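Local coordinates for protein ten1 (Schizosaccharomyces pombe, PDB 3KF6), which binds single-stranded telomeric DNA, pairs with Stn1 in an Rpa2-Rpa3-like complex and is required for telomere maintenance, at residues L38-G43 with E64-V69. Sequence-based numbering, arbitrary orientation.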
loop_
_atom_site.group_PDB
_atom_site.type_symbol
_atom_site.label_atom_id
_atom_site.label_comp_id
_atom_site.label_asym_id
_atom_site.label_seq_id
_atom_site.Cartn_x
_atom_site.Cartn_y
_atom_site.Cartn_z
ATOM N N LEU B 38 21.053 -9.996 0.035
ATOM C CA LEU B 38 20.397 -10.116 1.324
ATOM C C LEU B 38 19.549 -11.383 1.273
ATOM O O LEU B 38 18.684 -11.520 0.408
ATOM C CB LEU B 38 19.501 -8.898 1.553
ATOM C CG LEU B 38 19.055 -8.519 2.965
ATOM C CD1 LEU B 38 17.928 -7.500 2.842
ATOM C CD2 LEU B 38 18.591 -9.742 3.738
ATOM N N ARG B 39 19.803 -12.316 2.184
ATOM C CA ARG B 39 19.033 -13.550 2.212
ATOM C C ARG B 39 17.985 -13.440 3.311
ATOM O O ARG B 39 18.320 -13.248 4.479
ATOM C CB ARG B 39 19.954 -14.749 2.467
ATOM C CG ARG B 39 19.241 -16.097 2.444
ATOM C CD ARG B 39 20.236 -17.248 2.331
ATOM N NE ARG B 39 19.577 -18.551 2.283
ATOM C CZ ARG B 39 19.102 -19.193 3.346
ATOM N NH1 ARG B 39 19.215 -18.657 4.552
ATOM N NH2 ARG B 39 18.514 -20.376 3.201
ATOM N N LEU B 40 16.714 -13.538 2.925
ATOM C CA LEU B 40 15.619 -13.449 3.883
ATOM C C LEU B 40 14.891 -14.774 3.993
ATOM O O LEU B 40 14.742 -15.498 3.010
ATOM C CB LEU B 40 14.616 -12.376 3.467
ATOM C CG LEU B 40 15.080 -10.925 3.459
ATOM C CD1 LEU B 40 13.902 -10.037 3.085
ATOM C CD2 LEU B 40 15.604 -10.537 4.829
ATOM N N ILE B 41 14.427 -15.084 5.197
ATOM C CA ILE B 41 13.711 -16.328 5.414
ATOM C C ILE B 41 12.422 -16.086 6.179
ATOM O O ILE B 41 12.236 -15.048 6.813
ATOM C CB ILE B 41 14.553 -17.337 6.228
ATOM C CG1 ILE B 41 14.829 -16.774 7.624
ATOM C CG2 ILE B 41 15.865 -17.629 5.505
ATOM C CD1 ILE B 41 15.574 -17.729 8.537
ATOM N N ASP B 42 11.531 -17.061 6.091
ATOM C CA ASP B 42 10.263 -17.036 6.800
ATOM C C ASP B 42 9.933 -18.510 6.972
ATOM O O ASP B 42 9.478 -19.167 6.037
ATOM C CB ASP B 42 9.185 -16.323 5.986
ATOM C CG ASP B 42 7.902 -16.131 6.771
ATOM O OD1 ASP B 42 7.949 -16.244 8.016
ATOM O OD2 ASP B 42 6.853 -15.863 6.152
ATOM N N GLY B 43 10.198 -19.029 8.164
ATOM C CA GLY B 43 9.957 -20.437 8.409
ATOM C C GLY B 43 10.976 -21.236 7.616
ATOM O O GLY B 43 12.179 -20.978 7.703
ATOM N N GLU B 64 16.616 -9.648 12.131
ATOM C CA GLU B 64 15.638 -8.570 12.211
ATOM C C GLU B 64 14.673 -8.731 11.038
ATOM O O GLU B 64 15.020 -9.327 10.009
ATOM C CB GLU B 64 16.304 -7.194 12.177
ATOM C CG GLU B 64 16.809 -6.725 10.829
ATOM C CD GLU B 64 17.173 -5.254 10.863
ATOM O OE1 GLU B 64 16.254 -4.431 11.043
ATOM O OE2 GLU B 64 18.367 -4.916 10.725
ATOM N N TRP B 65 13.460 -8.217 11.200
ATOM C CA TRP B 65 12.447 -8.339 10.161
ATOM C C TRP B 65 12.342 -7.101 9.282
ATOM O O TRP B 65 12.325 -5.970 9.774
ATOM C CB TRP B 65 11.094 -8.670 10.793
ATOM C CG TRP B 65 11.038 -10.081 11.333
ATOM C CD1 TRP B 65 11.483 -10.520 12.547
ATOM C CD2 TRP B 65 10.537 -11.234 10.647
ATOM N NE1 TRP B 65 11.289 -11.878 12.661
ATOM C CE2 TRP B 65 10.711 -12.341 11.507
ATOM C CE3 TRP B 65 9.960 -11.439 9.386
ATOM C CZ2 TRP B 65 10.327 -13.637 11.145
ATOM C CZ3 TRP B 65 9.579 -12.728 9.025
ATOM C CH2 TRP B 65 9.765 -13.811 9.904
ATOM N N LEU B 66 12.267 -7.334 7.974
ATOM C CA LEU B 66 12.191 -6.256 6.995
ATOM C C LEU B 66 11.018 -6.391 6.037
ATOM O O LEU B 66 10.641 -7.502 5.669
ATOM C CB LEU B 66 13.465 -6.238 6.146
ATOM C CG LEU B 66 14.807 -6.054 6.854
ATOM C CD1 LEU B 66 15.933 -6.181 5.831
ATOM C CD2 LEU B 66 14.842 -4.690 7.534
ATOM N N ASN B 67 10.446 -5.255 5.652
ATOM C CA ASN B 67 9.370 -5.238 4.659
ATOM C C ASN B 67 10.095 -4.948 3.349
ATOM O O ASN B 67 10.929 -4.042 3.281
ATOM C CB ASN B 67 8.354 -4.124 4.927
ATOM C CG ASN B 67 7.322 -4.508 5.961
ATOM O OD1 ASN B 67 6.762 -5.606 5.927
ATOM N ND2 ASN B 67 7.048 -3.595 6.883
ATOM N N ILE B 68 9.766 -5.705 2.311
ATOM C CA ILE B 68 10.413 -5.563 1.016
ATOM C C ILE B 68 9.421 -5.353 -0.116
ATOM O O ILE B 68 8.384 -6.001 -0.157
ATOM C CB ILE B 68 11.209 -6.854 0.654
ATOM C CG1 ILE B 68 12.327 -7.095 1.671
ATOM C CG2 ILE B 68 11.785 -6.754 -0.758
ATOM C CD1 ILE B 68 13.421 -6.063 1.635
ATOM N N VAL B 69 9.738 -4.423 -1.009
ATOM C CA VAL B 69 8.947 -4.222 -2.216
ATOM C C VAL B 69 9.996 -4.373 -3.305
ATOM O O VAL B 69 11.027 -3.703 -3.272
ATOM C CB VAL B 69 8.314 -2.826 -2.328
ATOM C CG1 VAL B 69 7.646 -2.684 -3.709
ATOM C CG2 VAL B 69 7.278 -2.635 -1.239
#
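Leu38, Leu40, Leu66 and Ile68 meet inside the closed, curled sheet of an OB fold, where strands 38-42 and 65-69 face each other across the barrel interior at 104°, their axes 8.9 Å apart at the closest. Both strands pair with strand 23-34, but no backbone pairing joins them to each other here, and the packing is mainly between side chains. Leu40 and Ile68 reach tip to tip: with CG lying opposite the carbonyl carbon, Leu40 sends CD1 straight over to Ile68 CG1, 3.6 Å away. Two residues earlier in the strand, Leu38 swings its CG opposite the backbone N instead (chi1 -160°), and its CD1 slants across to Leu66 CD1 at 3.8 Å. Leu66 CD1 also lies 4.5 Å from Leu40 CD2, a looser touch that links the two pairs. Ile83 of strand 77-85 packs on Leu66 and Ile68, continuing this apolar core.

Where strand 38-42 ends and strand 65-69 begins, the contact changes character. The CB of Trp65 points away from strand 38-42, yet the indole, packed on Leu27 of strand 23-34, extends so that its six-membered ring approaches Asp42 OD1, with Ile41 O 4.1 Å from Trp65 CH2. Cutting the indole back to an alanine is likely to leave Asp42 and Ile41 O without their aromatic neighbour and open a gap beside Leu27. The carboxylate stands nearly perpendicular to the indole, 89° between planes, and its OD1 sits at the ring edge, in plane, 3.6 Å from Trp65 CH2.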